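PDB 2RAU: putative esterase from Sulfolobus solfataricus P2, which probably hydrolyses ester bonds of lipid-like substrates as a member of the alpha/beta-hydrolase superfamily, and binds calcium ions. Local coordinates for residues S220-N225 and D264-L269; M228-P233 and S239-D244. One frame throughout, in Å; residues are numbered along the deposited sequence.

Interaction 1 (S220-N225 and D264-L269); sequences SYALAN and DMFPIL
Phe266 turns the rim of its ring toward the backbone of helix 218-224: Phe266 CD2 stands 3.6 Å from Leu223 N, which lies near the ring plane, so this is an edge approach and not a stack. Next to it, Phe266 CE2 meets Ala222 CB at 3.8 Å from an oblique direction, while Phe266 CD2 comes within 3.9 Å of Leu223 CB. The second arm of the contact is Leu223 itself. With its CG anti to the backbone N (chi1 -177°), the side chain runs across that of Pro267 at about a right angle, and Leu223 CD2 reaches Pro267 CG at 3.8 Å.

These contacts join nearly antiparallel helical segments, whose axes approach to 9.2 Å at an angle of 158°. Pro267 leaves its N without a bond to the preceding turn, and helix 262-270 is kinked there, just where the Leu223 methyl packs. At the C-terminal end of the other helix, Asn225, the first residue to leave helical geometry, gives both its backbone N and its ND2 to Tyr221 O, the ND2 bond being 3.1 Å long.

Further out, Trp219 meets the Phe266 ring edge-to-face, and selenomethionine Met243 of helix 238-248 also touches it. Between the two segments the measured contacts are all van der Waals, which suggests that the fit of these two helices rests mainly on apolar packing, shared with helix 238-248.

Interaction 2 (M228-P233 and S239-D244); sequences MPSPDP and SDFLMD
Ser230 OG donates to Asp232 O over 2.6 Å, a short bond that ties two loop residues together, with the same OG resting beside Phe241. The donor OG sits 37° out of the Asp232 carbonyl plane, hence not on a lone pair. This segment belongs to the loop leading into helix 238-248, within the insertion of helices and long loops between core strands 170-176 and 297-302, where alpha/beta-hydrolases commonly carry a cap.

Phe241 projects from the first half of that helix, its CG anti to the backbone N (chi1 159°), and three successive loop residues meet it. Ser230 OG lies close to the root of the side chain, 3.2 Å from Phe241 CB. Pro231 and Asp232 meet different carbons of the ring: Pro231 CD is 3.8 Å from Phe241 CD2, and Asp232 CB is 3.7 Å from both Phe241 CD1 and CE1. An alanine in place of Phe241 is likely to leave Pro231 CD and Asp232 CB without the surface they rest on and a gap between loop and helix. Asp232 meets the ring through its methylene carbon, while its OD1 accepts from Lys234 N. Farther along the pyrrolidine, Pro231 CG lies 4.0 Å from Phe241 CE2.

In the fold
Both interactions belong to the insertion of helices and long loops that leaves the core beta-sheet after strand 170-176 and returns at strand 297-302, and their centres are 12 Å apart. The chain order is helix 218-224, the loop at 228-233, helix 238-248, then helix 262-270, so interaction 2 falls between the two segments of interaction 1. Leu242 CD1 reaches Ala222 CB at 3.4 Å, and Leu242 CB lies 3.6 Å from Phe266 CZ. Interaction 1 is the buried junction, whereas interaction 2 lies at the surface, farther from the chain's centre. Through Leu242, helix 238-248 thus packs against both helices of interaction 1, while interaction 2 lays the preceding loop on it, consistent with a cap beside the hydrolase core.

Interaction 1 (S220-N225 and D264-L269)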
loop_
_atom_site.group_PDB
_atom_site.type_symbol
_atom_site.label_atom_id
_atom_site.label_comp_id
_atom_site.label_asym_id
_atom_site.label_seq_id
_atom_site.Cartn_x
_atom_site.Cartn_y
_atom_site.Cartn_z
ATOM N N SER A 220 -3.401 -9.072 16.770
ATOM C CA SER A 220 -4.805 -9.102 17.158
ATOM C C SER A 220 -5.006 -9.513 18.637
ATOM O O SER A 220 -5.857 -8.958 19.311
ATOM C CB SER A 220 -5.602 -9.972 16.145
ATOM O OG SER A 220 -5.362 -11.350 16.347
ATOM N N TYR A 221 -4.257 -10.510 19.115
ATOM C CA TYR A 221 -4.342 -10.944 20.503
ATOM C C TYR A 221 -3.998 -9.775 21.429
ATOM O O TYR A 221 -4.678 -9.556 22.410
ATOM C CB TYR A 221 -3.418 -12.122 20.746
ATOM C CG TYR A 221 -3.312 -12.502 22.189
ATOM C CD1 TYR A 221 -4.289 -13.281 22.784
ATOM C CD2 TYR A 221 -2.274 -12.005 22.998
ATOM C CE1 TYR A 221 -4.213 -13.609 24.141
ATOM C CE2 TYR A 221 -2.202 -12.314 24.327
ATOM C CZ TYR A 221 -3.171 -13.112 24.903
ATOM O OH TYR A 221 -3.098 -13.421 26.232
ATOM N N ALA A 222 -2.943 -9.042 21.089
ATOM C CA ALA A 222 -2.409 -7.930 21.893
ATOM C C ALA A 222 -3.293 -6.690 21.873
ATOM O O ALA A 222 -3.340 -5.942 22.849
ATOM C CB ALA A 222 -0.998 -7.596 21.467
ATOM N N LEU A 223 -4.073 -6.491 20.820
ATOM C CA LEU A 223 -5.006 -5.371 20.811
ATOM C C LEU A 223 -6.098 -5.615 21.828
ATOM O O LEU A 223 -6.525 -4.692 22.496
ATOM C CB LEU A 223 -5.647 -5.158 19.436
ATOM C CG LEU A 223 -6.603 -3.998 19.192
ATOM C CD1 LEU A 223 -6.015 -2.687 19.687
ATOM C CD2 LEU A 223 -7.100 -3.927 17.722
ATOM N N ALA A 224 -6.601 -6.839 21.888
ATOM C CA ALA A 224 -7.670 -7.197 22.820
ATOM C C ALA A 224 -7.151 -7.397 24.225
ATOM O O ALA A 224 -7.898 -7.142 25.133
ATOM C CB ALA A 224 -8.436 -8.469 22.343
ATOM N N ASN A 225 -5.892 -7.820 24.386
ATOM C CA ASN A 225 -5.286 -8.151 25.670
ATOM C C ASN A 225 -3.932 -7.459 25.866
ATOM O O ASN A 225 -2.857 -8.128 25.924
ATOM C CB ASN A 225 -5.107 -9.666 25.750
ATOM C CG ASN A 225 -6.411 -10.398 25.558
ATOM O OD1 ASN A 225 -7.270 -10.379 26.429
ATOM N ND2 ASN A 225 -6.595 -10.952 24.388
ATOM N N ASP A 264 -4.983 1.739 15.962
ATOM C CA ASP A 264 -4.704 2.011 14.535
ATOM C C ASP A 264 -3.650 1.042 13.978
ATOM O O ASP A 264 -3.826 0.479 12.887
ATOM C CB ASP A 264 -4.247 3.461 14.328
ATOM C CG ASP A 264 -5.309 4.470 14.746
ATOM O OD1 ASP A 264 -6.516 4.162 14.587
ATOM O OD2 ASP A 264 -4.962 5.565 15.246
HETATM N N MSE A 265 -2.596 0.801 14.737
HETATM C CA MSE A 265 -1.417 0.061 14.229
HETATM C C MSE A 265 -1.643 -1.431 14.163
HETATM O O MSE A 265 -1.232 -2.087 13.205
HETATM C CB MSE A 265 -0.165 0.314 15.043
HETATM C CG MSE A 265 0.336 1.762 15.076
HETATM SE SE MSE A 265 0.977 2.206 13.281
HETATM C CE MSE A 265 0.510 4.105 13.386
ATOM N N PHE A 266 -2.222 -1.969 15.221
ATOM C CA PHE A 266 -2.357 -3.443 15.310
ATOM C C PHE A 266 -3.254 -4.001 14.178
ATOM O O PHE A 266 -2.919 -5.065 13.621
ATOM C CB PHE A 266 -2.792 -3.892 16.722
ATOM C CG PHE A 266 -1.679 -3.762 17.812
ATOM C CD1 PHE A 266 -0.472 -3.071 17.584
ATOM C CD2 PHE A 266 -1.917 -4.221 19.097
ATOM C CE1 PHE A 266 0.459 -2.918 18.583
ATOM C CE2 PHE A 266 -0.976 -4.068 20.086
ATOM C CZ PHE A 266 0.213 -3.450 19.822
ATOM N N PRO A 267 -4.411 -3.337 13.885
ATOM C CA PRO A 267 -5.207 -3.799 12.733
ATOM C C PRO A 267 -4.527 -3.791 11.389
ATOM O O PRO A 267 -4.806 -4.689 10.603
ATOM C CB PRO A 267 -6.474 -2.954 12.794
ATOM C CG PRO A 267 -6.592 -2.567 14.210
ATOM C CD PRO A 267 -5.150 -2.300 14.629
ATOM N N ILE A 268 -3.590 -2.862 11.168
ATOM C CA ILE A 268 -2.802 -2.776 9.932
ATOM C C ILE A 268 -1.890 -3.977 9.862
ATOM O O ILE A 268 -1.859 -4.679 8.873
ATOM C CB ILE A 268 -1.997 -1.414 9.784
ATOM C CG1 ILE A 268 -2.992 -0.263 9.541
ATOM C CG2 ILE A 268 -0.903 -1.549 8.682
ATOM C CD1 ILE A 268 -2.433 1.227 9.701
ATOM N N LEU A 269 -1.132 -4.222 10.921
ATOM C CA LEU A 269 -0.209 -5.350 10.932
ATOM C C LEU A 269 -0.975 -6.652 10.737
ATOM O O LEU A 269 -0.551 -7.524 9.995
ATOM C CB LEU A 269 0.594 -5.360 12.230
ATOM C CG LEU A 269 1.965 -4.634 12.198
ATOM C CD1 LEU A 269 2.934 -5.451 11.399
ATOM C CD2 LEU A 269 1.904 -3.184 11.710
#

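Interaction 2 (M228-P233 and S239-D244)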
loop_
_atom_site.group_PDB
_atom_site.type_symbol
_atom_site.label_atom_id
_atom_site.label_comp_id
_atom_site.label_asym_id
_atom_site.label_seq_id
_atom_site.Cartn_x
_atom_site.Cartn_y
_atom_site.Cartn_z
HETATM N N MSE A 228 -1.132 -8.120 28.803
HETATM C CA MSE A 228 -0.593 -9.420 29.080
HETATM C C MSE A 228 0.923 -9.332 29.015
HETATM O O MSE A 228 1.486 -8.364 28.533
HETATM C CB MSE A 228 -1.109 -10.445 28.079
HETATM C CG MSE A 228 -2.599 -10.694 28.232
HETATM SE SE MSE A 228 -2.941 -11.574 29.919
HETATM C CE MSE A 228 -4.720 -12.087 29.447
ATOM N N PRO A 229 1.582 -10.366 29.501
ATOM C CA PRO A 229 3.032 -10.359 29.515
ATOM C C PRO A 229 3.712 -10.172 28.172
ATOM O O PRO A 229 3.263 -10.671 27.150
ATOM C CB PRO A 229 3.361 -11.746 30.050
ATOM C CG PRO A 229 2.210 -12.107 30.867
ATOM C CD PRO A 229 1.046 -11.564 30.174
ATOM N N SER A 230 4.836 -9.473 28.198
ATOM C CA SER A 230 5.638 -9.288 27.003
ATOM C C SER A 230 6.495 -10.517 26.694
ATOM O O SER A 230 7.167 -11.047 27.575
ATOM C CB SER A 230 6.614 -8.154 27.207
ATOM O OG SER A 230 7.428 -8.029 26.055
ATOM N N PRO A 231 6.489 -10.986 25.446
ATOM C CA PRO A 231 7.459 -12.047 25.098
ATOM C C PRO A 231 8.940 -11.640 25.298
ATOM O O PRO A 231 9.795 -12.500 25.452
ATOM C CB PRO A 231 7.187 -12.297 23.619
ATOM C CG PRO A 231 5.789 -11.791 23.380
ATOM C CD PRO A 231 5.581 -10.646 24.344
ATOM N N ASP A 232 9.232 -10.343 25.257
ATOM C CA ASP A 232 10.571 -9.799 25.553
ATOM C C ASP A 232 10.485 -9.136 26.926
ATOM O O ASP A 232 9.802 -8.138 27.116
ATOM C CB ASP A 232 10.950 -8.813 24.487
ATOM C CG ASP A 232 12.243 -8.076 24.790
ATOM O OD1 ASP A 232 12.741 -8.118 25.919
ATOM O OD2 ASP A 232 12.695 -7.375 23.867
ATOM N N PRO A 233 11.182 -9.706 27.909
ATOM C CA PRO A 233 11.034 -9.308 29.305
ATOM C C PRO A 233 11.545 -7.910 29.650
ATOM O O PRO A 233 11.306 -7.437 30.745
ATOM C CB PRO A 233 11.812 -10.389 30.050
ATOM C CG PRO A 233 12.835 -10.847 29.062
ATOM C CD PRO A 233 12.171 -10.784 27.738
ATOM N N SER A 239 1.657 -5.229 24.567
ATOM C CA SER A 239 1.388 -4.070 23.727
ATOM C C SER A 239 2.539 -3.109 23.720
ATOM O O SER A 239 2.802 -2.498 22.701
ATOM C CB SER A 239 0.069 -3.375 24.068
ATOM O OG SER A 239 0.048 -2.807 25.366
ATOM N N ASP A 240 3.187 -2.943 24.866
ATOM C CA ASP A 240 4.381 -2.116 24.987
ATOM C C ASP A 240 5.502 -2.591 24.044
ATOM O O ASP A 240 6.163 -1.783 23.371
ATOM C CB ASP A 240 4.919 -2.161 26.418
ATOM C CG ASP A 240 4.048 -1.430 27.447
ATOM O OD1 ASP A 240 3.004 -0.818 27.096
ATOM O OD2 ASP A 240 4.450 -1.491 28.638
ATOM N N PHE A 241 5.708 -3.906 24.042
ATOM C CA PHE A 241 6.705 -4.587 23.212
ATOM C C PHE A 241 6.427 -4.378 21.734
ATOM O O PHE A 241 7.321 -3.933 20.972
ATOM C CB PHE A 241 6.729 -6.055 23.610
ATOM C CG PHE A 241 7.298 -6.972 22.577
ATOM C CD1 PHE A 241 8.648 -6.969 22.287
ATOM C CD2 PHE A 241 6.481 -7.886 21.920
ATOM C CE1 PHE A 241 9.167 -7.872 21.373
ATOM C CE2 PHE A 241 6.998 -8.763 21.000
ATOM C CZ PHE A 241 8.331 -8.758 20.730
ATOM N N LEU A 242 5.175 -4.577 21.316
ATOM C CA LEU A 242 4.813 -4.479 19.912
ATOM C C LEU A 242 4.899 -3.050 19.439
ATOM O O LEU A 242 5.460 -2.779 18.379
ATOM C CB LEU A 242 3.414 -5.022 19.626
ATOM C CG LEU A 242 3.294 -6.547 19.827
ATOM C CD1 LEU A 242 1.839 -6.912 19.766
ATOM C CD2 LEU A 242 4.194 -7.295 18.807
HETATM N N MSE A 243 4.391 -2.110 20.232
HETATM C CA MSE A 243 4.478 -0.685 19.848
HETATM C C MSE A 243 5.922 -0.193 19.827
HETATM O O MSE A 243 6.301 0.581 18.944
HETATM C CB MSE A 243 3.614 0.184 20.747
HETATM C CG MSE A 243 2.109 -0.015 20.497
HETATM SE SE MSE A 243 1.432 0.526 18.781
HETATM C CE MSE A 243 1.439 2.427 19.020
ATOM N N ASP A 244 6.734 -0.631 20.789
ATOM C CA ASP A 244 8.135 -0.237 20.757
ATOM C C ASP A 244 8.881 -0.887 19.560
ATOM O O ASP A 244 9.855 -0.294 19.048
ATOM C CB ASP A 244 8.897 -0.467 22.076
ATOM C CG ASP A 244 10.095 0.414 22.203
ATOM O OD1 ASP A 244 9.912 1.660 22.136
ATOM O OD2 ASP A 244 11.210 -0.134 22.426
#